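Local coordinates for protein botulinum neurotoxin type C1 (Clostridium botulinum, PDB 3R4S) that binds two ganglioside molecules during cell entry, through this receptor-binding part of the heavy chain of a bacterial neurotoxin whose full-length form is classed as a metalloprotease, at residues 129-134 with 170-175; 148-153 with 162-167; 253-258 with 280-285. One frame throughout, in Å; residues are numbered along the deposited sequence.

Contact 1 (129-134 with 170-175); sequences QSINFS and DTIKVK
D170 reaches across to N132 and makes a hydrogen bond between the two segments. The donor is the backbone N of N132 and the acceptor is OD2 of D170, 3.0 Å away. The bond is almost straight, with 170° at the hydrogen, and it uses the carboxylate lone pair turned away from OD1. A side chain therefore spans a gap that no backbone pairing bridges. The strand axes run antiparallel but stay 6.8 Å apart at their closest.

This spacing reflects the fold, a concanavalin-like beta sandwich. Strand 127-134 ends one sheet, next to strand 116-124. Strand 167-173 ends the other, next to strand 159-164. The contact brings these two sheet edges together.

Apolar contact comes from two isoleucines whose side chains pass in opposite directions. I131 CG2 lies 3.7 Å from I172 CG1 and equally close to I172 CD1. Two van der Waals contacts with oxygens adjoin them. I172 CD1 rests 3.7 Å from the backbone O of S130, and I131 CB lies 3.5 Å from D170 OD2.

The Q129 side chain is extended, with CG anti to the backbone N (chi1 -170°). This brings its end beside the backbone of K173 and K175. The aliphatic part of K175 runs past it the opposite way, while K175 NZ bonds to E128 O.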
ATOM      1  N   GLN A 129      12.333   6.917  25.135  1.00 21.62           N
ATOM      2  CA  GLN A 129      10.883   7.023  25.046  1.00 25.01           C
ATOM      3  C   GLN A 129      10.459   6.630  23.636  1.00 23.96           C
ATOM      4  O   GLN A 129      10.958   7.184  22.655  1.00 23.48           O
ATOM      5  CB  GLN A 129      10.428   8.441  25.402  1.00 29.01           C
ATOM      6  CG  GLN A 129       8.936   8.590  25.559  1.00 31.93           C
ATOM      7  CD  GLN A 129       8.513   9.858  26.317  1.00 33.92           C
ATOM      8  OE1 GLN A 129       7.373   9.949  26.776  1.00 36.04           O
ATOM      9  NE2 GLN A 129       9.421  10.827  26.451  1.00 26.75           N
ATOM     10  N   SER A 130       9.561   5.657  23.527  1.00 24.04           N
ATOM     11  CA  SER A 130       9.165   5.138  22.221  1.00 24.59           C
ATOM     12  C   SER A 130       7.672   5.261  21.954  1.00 22.50           C
ATOM     13  O   SER A 130       6.869   5.276  22.878  1.00 25.46           O
ATOM     14  CB  SER A 130       9.594   3.667  22.070  1.00 25.10           C
ATOM     15  OG  SER A 130      11.008   3.535  22.069  1.00 25.00           O
ATOM     16  N   ILE A 131       7.319   5.343  20.674  1.00 20.52           N
ATOM     17  CA  ILE A 131       5.940   5.245  20.214  1.00 18.86           C
ATOM     18  C   ILE A 131       5.923   4.325  19.008  1.00 20.93           C
ATOM     19  O   ILE A 131       6.965   4.084  18.395  1.00 19.77           O
ATOM     20  CB  ILE A 131       5.382   6.596  19.774  1.00 20.36           C
ATOM     21  CG1 ILE A 131       6.311   7.236  18.722  1.00 18.18           C
ATOM     22  CG2 ILE A 131       5.217   7.512  20.968  1.00 25.71           C
ATOM     23  CD1 ILE A 131       5.871   8.640  18.326  1.00 21.50           C
ATOM     24  N   ASN A 132       4.751   3.824  18.637  1.00 19.65           N
ATOM     25  CA  ASN A 132       4.719   2.843  17.565  1.00 20.42           C
ATOM     26  C   ASN A 132       3.441   2.803  16.745  1.00 21.59           C
ATOM     27  O   ASN A 132       2.387   3.292  17.149  1.00 23.01           O
ATOM     28  CB  ASN A 132       5.009   1.454  18.117  1.00 20.34           C
ATOM     29  CG  ASN A 132       3.893   0.945  19.001  1.00 25.89           C
ATOM     30  OD1 ASN A 132       4.020   0.917  20.226  1.00 31.17           O
ATOM     31  ND2 ASN A 132       2.786   0.552  18.387  1.00 23.34           N
ATOM     32  N   PHE A 133       3.575   2.232  15.559  1.00 19.97           N
ATOM     33  CA  PHE A 133       2.454   1.866  14.724  1.00 18.31           C
ATOM     34  C   PHE A 133       2.432   0.352  14.777  1.00 21.95           C
ATOM     35  O   PHE A 133       3.486  -0.283  14.685  1.00 21.80           O
ATOM     36  CB  PHE A 133       2.699   2.349  13.284  1.00 18.21           C
ATOM     37  CG  PHE A 133       1.924   1.592  12.239  1.00 20.24           C
ATOM     38  CD1 PHE A 133       0.559   1.385  12.377  1.00 22.82           C
ATOM     39  CD2 PHE A 133       2.565   1.096  11.107  1.00 21.40           C
ATOM     40  CE1 PHE A 133      -0.164   0.688  11.412  1.00 25.27           C
ATOM     41  CE2 PHE A 133       1.857   0.399  10.133  1.00 20.50           C
ATOM     42  CZ  PHE A 133       0.485   0.196  10.283  1.00 22.90           C
ATOM     43  N   SER A 134       1.254  -0.237  14.959  1.00 22.00           N
ATOM     44  CA  SER A 134       1.131  -1.693  14.843  1.00 24.69           C
ATOM     45  C   SER A 134       0.061  -2.007  13.812  1.00 22.80           C
ATOM     46  O   SER A 134      -1.024  -1.435  13.837  1.00 22.85           O
ATOM     47  CB  SER A 134       0.802  -2.358  16.187  1.00 23.34           C
ATOM     48  OG  SER A 134      -0.395  -1.831  16.734  1.00 25.85           O
ATOM     49  N   ASP A 170      -0.517   7.260  17.288  1.00 22.62           N
ATOM     50  CA  ASP A 170       0.014   7.155  18.649  1.00 21.73           C
ATOM     51  C   ASP A 170       0.542   8.518  19.089  1.00 25.03           C
ATOM     52  O   ASP A 170       1.177   9.231  18.307  1.00 21.81           O
ATOM     53  CB  ASP A 170       1.157   6.130  18.700  1.00 21.09           C
ATOM     54  CG  ASP A 170       1.450   5.624  20.115  1.00 27.71           C
ATOM     55  OD1 ASP A 170       0.760   6.039  21.070  1.00 25.60           O
ATOM     56  OD2 ASP A 170       2.378   4.795  20.273  1.00 28.08           O
ATOM     57  N   THR A 171       0.274   8.879  20.336  1.00 20.88           N
ATOM     58  CA  THR A 171       0.724  10.152  20.890  1.00 21.00           C
ATOM     59  C   THR A 171       1.068   9.931  22.355  1.00 26.17           C
ATOM     60  O   THR A 171       0.372   9.182  23.052  1.00 23.33           O
ATOM     61  CB  THR A 171      -0.341  11.263  20.747  1.00 21.15           C
ATOM     62  OG1 THR A 171       0.101  12.444  21.423  1.00 22.48           O
ATOM     63  CG2 THR A 171      -1.696  10.822  21.324  1.00 21.38           C
ATOM     64  N   ILE A 172       2.161  10.547  22.796  1.00 21.98           N
ATOM     65  CA  ILE A 172       2.634  10.440  24.175  1.00 24.05           C
ATOM     66  C   ILE A 172       3.317  11.739  24.598  1.00 24.68           C
ATOM     67  O   ILE A 172       4.074  12.332  23.828  1.00 21.76           O
ATOM     68  CB  ILE A 172       3.617   9.255  24.358  1.00 23.16           C
ATOM     69  CG1 ILE A 172       2.975   7.953  23.871  1.00 30.51           C
ATOM     70  CG2 ILE A 172       3.990   9.087  25.814  1.00 35.27           C
ATOM     71  CD1 ILE A 172       3.730   6.682  24.271  1.00 39.83           C
ATOM     72  N   LYS A 173       3.037  12.186  25.817  1.00 27.46           N
ATOM     73  CA  LYS A 173       3.688  13.371  26.364  1.00 24.63           C
ATOM     74  C   LYS A 173       5.183  13.105  26.451  1.00 26.95           C
ATOM     75  O   LYS A 173       5.592  12.054  26.928  1.00 25.76           O
ATOM     76  CB  LYS A 173       3.137  13.686  27.759  1.00 26.60           C
ATOM     77  CG  LYS A 173       3.856  14.840  28.473  1.00 28.27           C
ATOM     78  CD  LYS A 173       3.591  16.159  27.768  1.00 30.34           C
ATOM     79  CE  LYS A 173       4.528  17.283  28.226  1.00 35.50           C
ATOM     80  NZ  LYS A 173       5.855  17.309  27.507  1.00 31.46           N
ATOM     81  N   VAL A 174       6.003  14.043  25.985  1.00 20.71           N
ATOM     82  CA  VAL A 174       7.444  13.852  26.047  1.00 23.82           C
ATOM     83  C   VAL A 174       7.926  14.082  27.475  1.00 28.56           C
ATOM     84  O   VAL A 174       7.613  15.110  28.081  1.00 24.46           O
ATOM     85  CB  VAL A 174       8.203  14.815  25.092  1.00 23.59           C
ATOM     86  CG1 VAL A 174       9.718  14.673  25.275  1.00 24.99           C
ATOM     87  CG2 VAL A 174       7.804  14.562  23.641  1.00 23.60           C
ATOM     88  N   LYS A 175       8.693  13.136  28.007  1.00 30.27           N
ATOM     89  CA  LYS A 175       9.227  13.267  29.359  1.00 32.11           C
ATOM     90  C   LYS A 175      10.497  14.113  29.323  1.00 37.66           C
ATOM     91  O   LYS A 175      10.992  14.455  28.252  1.00 35.40           O
ATOM     92  CB  LYS A 175       9.516  11.890  29.959  1.00 32.58           C
ATOM     93  CG  LYS A 175      10.746  11.195  29.374  1.00 37.63           C
ATOM     94  CD  LYS A 175      10.845   9.751  29.866  1.00 39.34           C
ATOM     95  CE  LYS A 175      12.250   9.177  29.658  1.00 39.43           C
ATOM     96  NZ  LYS A 175      12.312   7.718  29.973  1.00 33.57           N
TER

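Contact 2 (148-153 with 162-167); sequences FFVTVT and IYINGK
F149 and N165 pair at the open end of the hairpin of strands 148-155 and 159-164, where the chain turns toward strand 167-173. N165 N donates to F149 O at 2.8 Å. In return, N165 OD1 accepts from F149 N at 2.9 Å, so a side-chain amide oxygen stands in for a strand carbonyl. N165 and G166 are the central residues of a type I' turn from I164 to K167. The next hydrogen-bonded pair is T151 with Y163, in regular antiparallel register. T151 N donates to Y163 O at 3.0 Å. T151 O receives Y163 N at 2.7 Å, with the donor nearly along the C=O axis. The same oxygen lies in the plane of the Y163 ring at its edge, 3.5 Å from CD2.

The tight part is the apolar face, which carries V150, V152, I162 and I164. I164 bends at its second torsion (chi2 -65°). This brings CD1 to 3.9 Å from V150 CG2 and 4.0 Å from F148 CD1. I162 CD1 reaches V152 CG2 at 3.9 Å. F119 and L117 of strand 116-124, in the other sheet of the sandwich, pack on V152 and I162 respectively.

The face with T151 and Y163 is looser. It has few direct side-chain contacts between the segments and holds two waters. One joins Y163 OH to T153 OG1. The other donates to F149 O, accepts from G166 N and bonds to T151 OG1. The residues these waters bind are buried. I225 of helix 222-231 touches T151, T153 and Y163.

The chemistry is thus divided: apolar side chains pack on one face, while on the other, water satisfies hydroxyls and ties the turn backbone at G166 to the neighbouring strand.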
ATOM      1  N   PHE A 148       3.544   2.474   2.873  1.00 16.31           N
ATOM      2  CA  PHE A 148       2.832   3.400   3.741  1.00 17.28           C
ATOM      3  C   PHE A 148       3.681   4.640   4.026  1.00 19.82           C
ATOM      4  O   PHE A 148       4.899   4.624   3.870  1.00 17.47           O
ATOM      5  CB  PHE A 148       2.338   2.730   5.037  1.00 18.20           C
ATOM      6  CG  PHE A 148       3.431   2.103   5.892  1.00 17.32           C
ATOM      7  CD1 PHE A 148       3.854   2.714   7.064  1.00 19.06           C
ATOM      8  CD2 PHE A 148       3.985   0.870   5.552  1.00 19.92           C
ATOM      9  CE1 PHE A 148       4.837   2.120   7.883  1.00 17.68           C
ATOM     10  CE2 PHE A 148       4.963   0.270   6.353  1.00 16.56           C
ATOM     11  CZ  PHE A 148       5.385   0.896   7.531  1.00 16.05           C
ATOM     12  N   PHE A 149       3.012   5.718   4.407  1.00 19.36           N
ATOM     13  CA  PHE A 149       3.661   7.000   4.626  1.00 17.04           C
ATOM     14  C   PHE A 149       3.754   7.280   6.121  1.00 17.77           C
ATOM     15  O   PHE A 149       2.743   7.427   6.805  1.00 19.43           O
ATOM     16  CB  PHE A 149       2.865   8.115   3.945  1.00 13.56           C
ATOM     17  CG  PHE A 149       3.521   9.460   4.030  1.00 18.66           C
ATOM     18  CD1 PHE A 149       4.787   9.660   3.487  1.00 16.23           C
ATOM     19  CD2 PHE A 149       2.888  10.525   4.654  1.00 17.75           C
ATOM     20  CE1 PHE A 149       5.410  10.915   3.555  1.00 18.10           C
ATOM     21  CE2 PHE A 149       3.506  11.781   4.731  1.00 20.41           C
ATOM     22  CZ  PHE A 149       4.765  11.974   4.176  1.00 16.96           C
ATOM     23  N   VAL A 150       4.972   7.330   6.627  1.00 18.24           N
ATOM     24  CA  VAL A 150       5.208   7.591   8.036  1.00 14.57           C
ATOM     25  C   VAL A 150       5.444   9.075   8.271  1.00 19.06           C
ATOM     26  O   VAL A 150       6.101   9.761   7.475  1.00 16.77           O
ATOM     27  CB  VAL A 150       6.426   6.818   8.528  1.00 18.49           C
ATOM     28  CG1 VAL A 150       6.856   7.310   9.916  1.00 16.32           C
ATOM     29  CG2 VAL A 150       6.127   5.295   8.543  1.00 17.74           C
ATOM     30  N   THR A 151       4.890   9.587   9.355  1.00 15.92           N
ATOM     31  CA  THR A 151       5.300  10.905   9.811  1.00 16.18           C
ATOM     32  C   THR A 151       5.386  10.884  11.321  1.00 16.50           C
ATOM     33  O   THR A 151       4.413  10.558  12.006  1.00 16.31           O
ATOM     34  CB  THR A 151       4.338  12.003   9.356  1.00 17.25           C
ATOM     35  OG1 THR A 151       4.023  11.806   7.971  1.00 17.18           O
ATOM     36  CG2 THR A 151       4.974  13.380   9.558  1.00 14.80           C
ATOM     37  N   VAL A 152       6.572  11.193  11.828  1.00 14.06           N
ATOM     38  CA  VAL A 152       6.793  11.319  13.257  1.00 16.19           C
ATOM     39  C   VAL A 152       6.981  12.799  13.572  1.00 21.10           C
ATOM     40  O   VAL A 152       7.726  13.497  12.867  1.00 18.98           O
ATOM     41  CB  VAL A 152       8.049  10.536  13.692  1.00 14.69           C
ATOM     42  CG1 VAL A 152       8.458  10.916  15.109  1.00 17.64           C
ATOM     43  CG2 VAL A 152       7.827   9.027  13.562  1.00 16.92           C
ATOM     44  N   THR A 153       6.306  13.294  14.609  1.00 15.52           N
ATOM     45  CA  THR A 153       6.566  14.662  15.053  1.00 18.14           C
ATOM     46  C   THR A 153       6.944  14.651  16.516  1.00 20.84           C
ATOM     47  O   THR A 153       6.471  13.816  17.279  1.00 19.01           O
ATOM     48  CB  THR A 153       5.382  15.637  14.803  1.00 20.01           C
ATOM     49  OG1 THR A 153       4.279  15.310  15.659  1.00 19.70           O
ATOM     50  CG2 THR A 153       4.939  15.591  13.343  1.00 15.99           C
ATOM     51  N   ILE A 162       3.139   9.746  16.085  1.00 16.96           N
ATOM     52  CA  ILE A 162       3.404   9.084  14.830  1.00 18.64           C
ATOM     53  C   ILE A 162       2.100   8.975  14.054  1.00 21.82           C
ATOM     54  O   ILE A 162       1.056   8.640  14.618  1.00 20.81           O
ATOM     55  CB  ILE A 162       4.116   7.719  15.005  1.00 18.67           C
ATOM     56  CG1 ILE A 162       4.346   7.075  13.634  1.00 17.70           C
ATOM     57  CG2 ILE A 162       3.294   6.776  15.894  1.00 22.39           C
ATOM     58  CD1 ILE A 162       5.366   5.946  13.678  1.00 22.35           C
ATOM     59  N   TYR A 163       2.170   9.327  12.773  1.00 16.48           N
ATOM     60  CA  TYR A 163       1.053   9.213  11.854  1.00 19.40           C
ATOM     61  C   TYR A 163       1.358   8.185  10.770  1.00 20.49           C
ATOM     62  O   TYR A 163       2.510   7.993  10.383  1.00 17.27           O
ATOM     63  CB  TYR A 163       0.799  10.545  11.151  1.00 19.58           C
ATOM     64  CG  TYR A 163       0.533  11.756  12.024  1.00 17.58           C
ATOM     65  CD1 TYR A 163      -0.697  12.412  11.973  1.00 19.24           C
ATOM     66  CD2 TYR A 163       1.516  12.278  12.850  1.00 18.66           C
ATOM     67  CE1 TYR A 163      -0.950  13.549  12.746  1.00 18.59           C
ATOM     68  CE2 TYR A 163       1.270  13.415  13.635  1.00 16.92           C
ATOM     69  CZ  TYR A 163       0.040  14.042  13.571  1.00 19.74           C
ATOM     70  OH  TYR A 163      -0.204  15.166  14.335  1.00 21.17           O
ATOM     71  N   ILE A 164       0.312   7.553  10.256  1.00 19.05           N
ATOM     72  CA  ILE A 164       0.448   6.604   9.168  1.00 18.76           C
ATOM     73  C   ILE A 164      -0.571   7.028   8.116  1.00 20.87           C
ATOM     74  O   ILE A 164      -1.748   7.215   8.423  1.00 21.04           O
ATOM     75  CB  ILE A 164       0.196   5.159   9.652  1.00 21.56           C
ATOM     76  CG1 ILE A 164       1.191   4.797  10.754  1.00 20.67           C
ATOM     77  CG2 ILE A 164       0.283   4.151   8.494  1.00 19.54           C
ATOM     78  CD1 ILE A 164       2.647   4.756  10.283  1.00 19.46           C
ATOM     79  N   ASN A 165      -0.094   7.246   6.895  1.00 18.30           N
ATOM     80  CA  ASN A 165      -0.937   7.728   5.815  1.00 18.83           C
ATOM     81  C   ASN A 165      -1.783   8.923   6.235  1.00 22.30           C
ATOM     82  O   ASN A 165      -2.972   9.005   5.926  1.00 21.04           O
ATOM     83  CB  ASN A 165      -1.791   6.581   5.266  1.00 20.51           C
ATOM     84  CG  ASN A 165      -0.939   5.427   4.756  1.00 21.81           C
ATOM     85  OD1 ASN A 165       0.122   5.649   4.156  1.00 22.09           O
ATOM     86  ND2 ASN A 165      -1.399   4.190   4.982  1.00 23.22           N
ATOM     87  N   GLY A 166      -1.151   9.854   6.944  1.00 18.43           N
ATOM     88  CA  GLY A 166      -1.796  11.099   7.315  1.00 21.33           C
ATOM     89  C   GLY A 166      -2.718  11.020   8.520  1.00 21.90           C
ATOM     90  O   GLY A 166      -3.369  12.000   8.859  1.00 23.57           O
ATOM     91  N   LYS A 167      -2.793   9.855   9.153  1.00 21.62           N
ATOM     92  CA  LYS A 167      -3.665   9.673  10.305  1.00 24.78           C
ATOM     93  C   LYS A 167      -2.857   9.435  11.573  1.00 23.60           C
ATOM     94  O   LYS A 167      -2.003   8.544  11.615  1.00 21.66           O
ATOM     95  CB  LYS A 167      -4.597   8.477  10.093  1.00 27.93           C
ATOM     96  CG  LYS A 167      -6.024   8.847   9.730  1.00 38.19           C
ATOM     97  CD  LYS A 167      -6.133   9.319   8.299  1.00 40.08           C
ATOM     98  CE  LYS A 167      -7.577   9.646   7.960  1.00 47.99           C
ATOM     99  NZ  LYS A 167      -8.497   8.556   8.391  1.00 56.65           N
TER
HETATM  100  O   HOH W   1       1.731  10.041   7.831  1.00 15.60           O
HETATM  101  O   HOH W   2       1.979  16.681  14.954  1.00 21.38           O

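Contact 3 (253-258 with 280-285); sequences YMVNID and NDFNEG
The CA atoms of Y253 and F282 come nearest, 7.4 Å apart, where strand 253-256 meets a segment with no regular secondary structure. The strand belongs to the beta-trefoil domain, and 280-285 lies in the loop between strands 270-275 and 288-292.

The loop backbone runs past one side of the Y253 ring plane. F282 O is 3.2 Å from Y253 CE2, and E284 O is 3.4 Å from Y253 CE1. N283 CA lies on that same side, 3.5 Å from Y253 OH. With CG anti to the carbonyl carbon (chi1 -69°), the Y253 ring extends to this loop.

F282 adds the apolar contacts. Its CB packs on CD2 of Y253, and its CE1 meets V255 CG1, each at 4.2 Å. The F282 ring stands edge-to-face with Y241.

Within the same loop, E284 OE1 accepts from R277 N and OE2 from N278 N. The residue after G285, Y286, belongs to the pocket for N-acetyl-beta-neuraminic acid. At the edge of the Y253 ring and in its plane, one water is hydrogen-bonded to Y253 OH (2.7 Å) and donates to G285 O at 2.7 Å.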
ATOM      1  N   TYR A 253      -4.054 -11.323  -8.932  1.00 20.44           N
ATOM      2  CA  TYR A 253      -5.108 -11.944  -8.154  1.00 23.42           C
ATOM      3  C   TYR A 253      -6.081 -10.849  -7.705  1.00 24.88           C
ATOM      4  O   TYR A 253      -5.709  -9.910  -6.982  1.00 23.18           O
ATOM      5  CB  TYR A 253      -4.548 -12.661  -6.939  1.00 25.10           C
ATOM      6  CG  TYR A 253      -3.732 -13.891  -7.255  1.00 28.79           C
ATOM      7  CD1 TYR A 253      -4.322 -14.996  -7.856  1.00 28.73           C
ATOM      8  CD2 TYR A 253      -2.387 -13.971  -6.900  1.00 28.39           C
ATOM      9  CE1 TYR A 253      -3.595 -16.138  -8.128  1.00 29.95           C
ATOM     10  CE2 TYR A 253      -1.646 -15.112  -7.163  1.00 31.92           C
ATOM     11  CZ  TYR A 253      -2.262 -16.195  -7.774  1.00 32.44           C
ATOM     12  OH  TYR A 253      -1.543 -17.333  -8.041  1.00 34.49           O
ATOM     13  N   MET A 254      -7.323 -10.972  -8.148  1.00 22.20           N
ATOM     14  CA  MET A 254      -8.349  -9.995  -7.843  1.00 22.03           C
ATOM     15  C   MET A 254      -9.049 -10.433  -6.573  1.00 25.64           C
ATOM     16  O   MET A 254      -9.500 -11.577  -6.476  1.00 23.69           O
ATOM     17  CB  MET A 254      -9.333  -9.915  -9.008  1.00 21.27           C
ATOM     18  CG  MET A 254     -10.402  -8.842  -8.881  1.00 19.06           C
ATOM     19  SD  MET A 254     -11.338  -8.672 -10.416  1.00 25.06           S
ATOM     20  CE  MET A 254     -12.668  -7.582  -9.875  1.00 21.62           C
ATOM     21  N   VAL A 255      -9.138  -9.535  -5.597  1.00 20.02           N
ATOM     22  CA  VAL A 255      -9.748  -9.875  -4.316  1.00 19.40           C
ATOM     23  C   VAL A 255     -10.779  -8.839  -3.896  1.00 24.26           C
ATOM     24  O   VAL A 255     -10.692  -7.657  -4.248  1.00 22.67           O
ATOM     25  CB  VAL A 255      -8.699  -9.994  -3.196  1.00 21.45           C
ATOM     26  CG1 VAL A 255      -7.769 -11.172  -3.456  1.00 24.65           C
ATOM     27  CG2 VAL A 255      -7.899  -8.699  -3.073  1.00 19.35           C
ATOM     28  N   ASN A 256     -11.772  -9.293  -3.149  1.00 21.22           N
ATOM     29  CA  ASN A 256     -12.730  -8.387  -2.560  1.00 22.17           C
ATOM     30  C   ASN A 256     -12.276  -8.096  -1.145  1.00 23.71           C
ATOM     31  O   ASN A 256     -11.956  -9.023  -0.396  1.00 21.83           O
ATOM     32  CB  ASN A 256     -14.121  -9.012  -2.548  1.00 22.44           C
ATOM     33  CG  ASN A 256     -15.187  -8.024  -2.178  1.00 19.65           C
ATOM     34  OD1 ASN A 256     -15.462  -7.806  -1.003  1.00 22.34           O
ATOM     35  ND2 ASN A 256     -15.789  -7.400  -3.182  1.00 20.35           N
ATOM     36  N   ILE A 257     -12.227  -6.814  -0.788  1.00 22.61           N
ATOM     37  CA  ILE A 257     -11.734  -6.395   0.525  1.00 20.75           C
ATOM     38  C   ILE A 257     -12.512  -7.054   1.678  1.00 20.37           C
ATOM     39  O   ILE A 257     -11.950  -7.341   2.737  1.00 22.59           O
ATOM     40  CB  ILE A 257     -11.730  -4.851   0.667  1.00 22.35           C
ATOM     41  CG1 ILE A 257     -10.780  -4.227  -0.362  1.00 21.60           C
ATOM     42  CG2 ILE A 257     -11.329  -4.426   2.089  1.00 25.94           C
ATOM     43  CD1 ILE A 257      -9.396  -4.866  -0.402  1.00 19.84           C
ATOM     44  N   ASP A 258     -13.798  -7.303   1.466  1.00 21.99           N
ATOM     45  CA  ASP A 258     -14.616  -7.999   2.466  1.00 24.24           C
ATOM     46  C   ASP A 258     -14.334  -9.501   2.545  1.00 27.68           C
ATOM     47  O   ASP A 258     -14.811 -10.168   3.457  1.00 26.94           O
ATOM     48  CB  ASP A 258     -16.106  -7.785   2.183  1.00 26.56           C
ATOM     49  CG  ASP A 258     -16.645  -6.514   2.812  1.00 27.87           C
ATOM     50  OD1 ASP A 258     -15.881  -5.857   3.548  1.00 33.15           O
ATOM     51  OD2 ASP A 258     -17.826  -6.178   2.581  1.00 28.94           O
ATOM     52  N   ASN A 280      -1.299 -17.575   4.383  1.00 37.01           N
ATOM     53  CA  ASN A 280      -0.111 -16.742   4.480  1.00 40.51           C
ATOM     54  C   ASN A 280       0.384 -16.276   3.118  1.00 39.78           C
ATOM     55  O   ASN A 280       1.403 -15.595   3.024  1.00 35.20           O
ATOM     56  CB  ASN A 280       1.007 -17.499   5.198  1.00 39.26           C
ATOM     57  CG  ASN A 280       0.612 -17.931   6.597  1.00 46.58           C
ATOM     58  OD1 ASN A 280      -0.085 -17.210   7.311  1.00 49.23           O
ATOM     59  ND2 ASN A 280       1.061 -19.117   6.995  1.00 53.40           N
ATOM     60  N   ASP A 281      -0.327 -16.650   2.061  1.00 33.12           N
ATOM     61  CA  ASP A 281       0.063 -16.232   0.724  1.00 35.14           C
ATOM     62  C   ASP A 281      -1.145 -15.847  -0.127  1.00 32.70           C
ATOM     63  O   ASP A 281      -2.285 -16.115   0.233  1.00 32.59           O
ATOM     64  CB  ASP A 281       0.824 -17.351   0.014  1.00 42.58           C
ATOM     65  CG  ASP A 281       2.053 -17.803   0.778  1.00 49.85           C
ATOM     66  OD1 ASP A 281       3.155 -17.321   0.443  1.00 46.51           O
ATOM     67  OD2 ASP A 281       1.914 -18.647   1.696  1.00 50.72           O
ATOM     68  N   PHE A 282      -0.872 -15.197  -1.250  1.00 31.30           N
ATOM     69  CA  PHE A 282      -1.847 -15.042  -2.315  1.00 32.04           C
ATOM     70  C   PHE A 282      -1.319 -15.875  -3.467  1.00 34.47           C
ATOM     71  O   PHE A 282      -0.489 -15.411  -4.245  1.00 33.12           O
ATOM     72  CB  PHE A 282      -1.979 -13.579  -2.747  1.00 30.57           C
ATOM     73  CG  PHE A 282      -2.684 -12.704  -1.742  1.00 31.07           C
ATOM     74  CD1 PHE A 282      -4.051 -12.803  -1.558  1.00 32.56           C
ATOM     75  CD2 PHE A 282      -1.978 -11.779  -0.988  1.00 30.87           C
ATOM     76  CE1 PHE A 282      -4.705 -11.998  -0.636  1.00 30.58           C
ATOM     77  CE2 PHE A 282      -2.621 -10.974  -0.072  1.00 30.00           C
ATOM     78  CZ  PHE A 282      -3.991 -11.084   0.102  1.00 32.16           C
ATOM     79  N   ASN A 283      -1.771 -17.118  -3.567  1.00 31.38           N
ATOM     80  CA  ASN A 283      -1.220 -17.998  -4.577  1.00 33.33           C
ATOM     81  C   ASN A 283      -2.177 -19.102  -5.009  1.00 33.94           C
ATOM     82  O   ASN A 283      -1.754 -20.200  -5.377  1.00 39.54           O
ATOM     83  CB  ASN A 283       0.116 -18.581  -4.095  1.00 34.42           C
ATOM     84  CG  ASN A 283      -0.043 -19.519  -2.908  1.00 36.57           C
ATOM     85  OD1 ASN A 283      -1.157 -19.829  -2.478  1.00 32.68           O
ATOM     86  ND2 ASN A 283       1.085 -19.981  -2.372  1.00 37.97           N
ATOM     87  N   GLU A 284      -3.471 -18.810  -4.962  1.00 33.79           N
ATOM     88  CA  GLU A 284      -4.484 -19.803  -5.308  1.00 32.75           C
ATOM     89  C   GLU A 284      -5.475 -19.247  -6.318  1.00 34.36           C
ATOM     90  O   GLU A 284      -5.766 -18.049  -6.333  1.00 29.48           O
ATOM     91  CB  GLU A 284      -5.228 -20.265  -4.058  1.00 31.58           C
ATOM     92  CG  GLU A 284      -4.341 -20.941  -3.027  1.00 33.61           C
ATOM     93  CD  GLU A 284      -5.056 -21.174  -1.705  1.00 34.39           C
ATOM     94  OE1 GLU A 284      -5.909 -22.083  -1.625  1.00 35.24           O
ATOM     95  OE2 GLU A 284      -4.765 -20.447  -0.741  1.00 32.73           O
ATOM     96  N   GLY A 285      -5.986 -20.118  -7.177  1.00 31.88           N
ATOM     97  CA  GLY A 285      -7.061 -19.735  -8.066  1.00 28.98           C
ATOM     98  C   GLY A 285      -6.618 -19.012  -9.320  1.00 30.96           C
ATOM     99  O   GLY A 285      -5.432 -18.959  -9.645  1.00 30.07           O
TER
HETATM  100  O   HOH W   3      -2.937 -19.548  -8.672  1.00 37.10           O

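From the N terminus, strand 127-134 comes first and opens the loop that contact 1 closes at 170-175. Contact 2 is nested inside that loop: 148-153 and 162-167 lie on the hairpin of strands 148-155 and 159-164, before the chain returns to the sheet edge. The two touch directly. F133 packs on I164, and D170 O probably accepts a hydrogen bond from I162 N, since strands 159-164 and 167-173 are neighbours in one sheet. Together they tie both sheets of the sandwich. Contact 3 follows in series. It closes a separate loop within the trefoil domain, across the chain's centre from contact 2. Its nearest atoms are about 13 Å from contact 2 and about 15 Å from contact 1.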